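Local coordinates for protein lactaldehyde dehydrogenase (Methanocaldococcus jannaschii, PDB 3PQA) that oxidises lactaldehyde to lactate with NAD, which it prefers to NADP, in the biosynthesis of coenzyme F420, at residues 291-294 with 295-299. Sequence-based numbering, arbitrary orientation.
Sequences FIEM and FVNKA
F291 and F295, one turn apart on the helix 288-300, run alongside each other on its buried flank. Both carry CG anti to the backbone N, which sends the two rings off in the same direction. Their planes are 14° from parallel, but an offset of the centroids, 5.5 Å apart, leaves little ring over ring, and this is not a full stack. What covers one face of the F291 ring is instead the CB of F295, a CH-pi contact displaced toward the rim, in which CB comes within 4.0 Å of F291 CE2. Beside this pair, I292 and V296 meet through their CG2 methyls at 4.1 Å.

The backbone beneath is regular alpha helix: each carbonyl from F291 to M294 accepts the amide N-H four residues on. The bond from V296 N to I292 O is short, 2.9 Å, and almost straight at 174°, whereas K298 N reaches M294 O at 3.2 Å.

On the solvent-facing side the packing is much looser. The side chains of E293 and N297 approach each other only where E293 CG lies 4.0 Å from N297 ND2, and their carboxylate and amide planes are turned 75° apart. A water joins the two ends, donating to E293 OE1 over 2.6 Å and accepting from N297 ND2 over 3.0 Å.

This two-sided character fits an amphipathic helix packed on the mixed sheet of the catalytic domain of the aldehyde dehydrogenase fold, at the periphery of the subunit and away from the probable catalytic and NAD-binding residues. F291 packs on V260 and L263 of helix 256-268, while F295 touches S267 of that helix as well as I355 and I376 of strands 350-357 and 373-379; I292 and V296 meet L341 of strand 339-342.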
loop_
_atom_site.group_PDB
_atom_site.type_symbol
_atom_site.label_atom_id
_atom_site.label_comp_id
_atom_site.label_asym_id
_atom_site.label_seq_id
_atom_site.Cartn_x
_atom_site.Cartn_y
_atom_site.Cartn_z
ATOM N N PHE B 291 29.475 -30.040 -14.921
ATOM C CA PHE B 291 28.639 -29.767 -13.762
ATOM C C PHE B 291 28.494 -31.004 -12.887
ATOM O O PHE B 291 28.657 -30.920 -11.680
ATOM C CB PHE B 291 27.251 -29.268 -14.140
ATOM C CG PHE B 291 26.344 -29.141 -12.952
ATOM C CD1 PHE B 291 26.387 -28.005 -12.158
ATOM C CD2 PHE B 291 25.496 -30.186 -12.595
ATOM C CE1 PHE B 291 25.571 -27.895 -11.030
ATOM C CE2 PHE B 291 24.670 -30.097 -11.474
ATOM C CZ PHE B 291 24.706 -28.957 -10.686
ATOM N N ILE B 292 28.181 -32.145 -13.500
ATOM C CA ILE B 292 28.016 -33.390 -12.750
ATOM C C ILE B 292 29.284 -33.749 -11.958
ATOM O O ILE B 292 29.209 -34.065 -10.778
ATOM C CB ILE B 292 27.533 -34.550 -13.649
ATOM C CG1 ILE B 292 26.076 -34.313 -14.078
ATOM C CG2 ILE B 292 27.680 -35.893 -12.924
ATOM C CD1 ILE B 292 25.590 -35.184 -15.262
ATOM N N GLU B 293 30.442 -33.678 -12.607
ATOM C CA GLU B 293 31.702 -33.974 -11.933
ATOM C C GLU B 293 31.905 -33.064 -10.714
ATOM O O GLU B 293 32.233 -33.544 -9.622
ATOM C CB GLU B 293 32.888 -33.852 -12.900
ATOM C CG GLU B 293 34.220 -34.199 -12.265
ATOM C CD GLU B 293 35.424 -33.765 -13.091
ATOM O OE1 GLU B 293 36.549 -34.054 -12.659
ATOM O OE2 GLU B 293 35.255 -33.124 -14.148
ATOM N N MET B 294 31.694 -31.758 -10.897
ATOM C CA MET B 294 31.864 -30.790 -9.813
ATOM C C MET B 294 30.868 -31.064 -8.671
ATOM O O MET B 294 31.228 -31.018 -7.495
ATOM C CB MET B 294 31.717 -29.341 -10.322
ATOM C CG MET B 294 32.761 -28.885 -11.367
ATOM S SD MET B 294 32.313 -27.357 -12.266
ATOM C CE MET B 294 32.426 -26.169 -10.952
ATOM N N PHE B 295 29.622 -31.368 -9.031
ATOM C CA PHE B 295 28.545 -31.568 -8.064
ATOM C C PHE B 295 28.741 -32.846 -7.237
ATOM O O PHE B 295 28.645 -32.817 -6.018
ATOM C CB PHE B 295 27.206 -31.566 -8.800
ATOM C CG PHE B 295 26.000 -31.631 -7.897
ATOM C CD1 PHE B 295 25.655 -30.551 -7.083
ATOM C CD2 PHE B 295 25.201 -32.762 -7.894
ATOM C CE1 PHE B 295 24.526 -30.615 -6.265
ATOM C CE2 PHE B 295 24.069 -32.843 -7.090
ATOM C CZ PHE B 295 23.731 -31.768 -6.267
ATOM N N VAL B 296 29.050 -33.955 -7.908
ATOM C CA VAL B 296 29.354 -35.214 -7.216
ATOM C C VAL B 296 30.555 -35.049 -6.265
ATOM O O VAL B 296 30.502 -35.473 -5.109
ATOM C CB VAL B 296 29.595 -36.360 -8.230
ATOM C CG1 VAL B 296 30.182 -37.586 -7.545
ATOM C CG2 VAL B 296 28.296 -36.720 -8.961
ATOM N N ASN B 297 31.615 -34.392 -6.742
ATOM C CA ASN B 297 32.831 -34.187 -5.941
ATOM C C ASN B 297 32.601 -33.427 -4.639
ATOM O O ASN B 297 33.193 -33.762 -3.616
ATOM C CB ASN B 297 33.933 -33.502 -6.757
ATOM C CG ASN B 297 34.636 -34.456 -7.692
ATOM O OD1 ASN B 297 34.386 -35.662 -7.665
ATOM N ND2 ASN B 297 35.520 -33.923 -8.531
ATOM N N LYS B 298 31.739 -32.412 -4.687
ATOM C CA LYS B 298 31.401 -31.629 -3.506
ATOM C C LYS B 298 30.471 -32.419 -2.586
ATOM O O LYS B 298 30.561 -32.308 -1.365
ATOM C CB LYS B 298 30.779 -30.277 -3.898
ATOM C CG LYS B 298 31.698 -29.329 -4.704
ATOM C CD LYS B 298 32.801 -28.674 -3.869
ATOM C CE LYS B 298 33.159 -27.296 -4.443
ATOM N NZ LYS B 298 33.777 -26.381 -3.425
ATOM N N ALA B 299 29.595 -33.229 -3.171
ATOM C CA ALA B 299 28.668 -34.043 -2.383
ATOM C C ALA B 299 29.382 -35.182 -1.651
ATOM O O ALA B 299 28.961 -35.584 -0.564
ATOM C CB ALA B 299 27.564 -34.597 -3.266
HETATM O O HOH W 1 36.754 -35.680 -10.577
#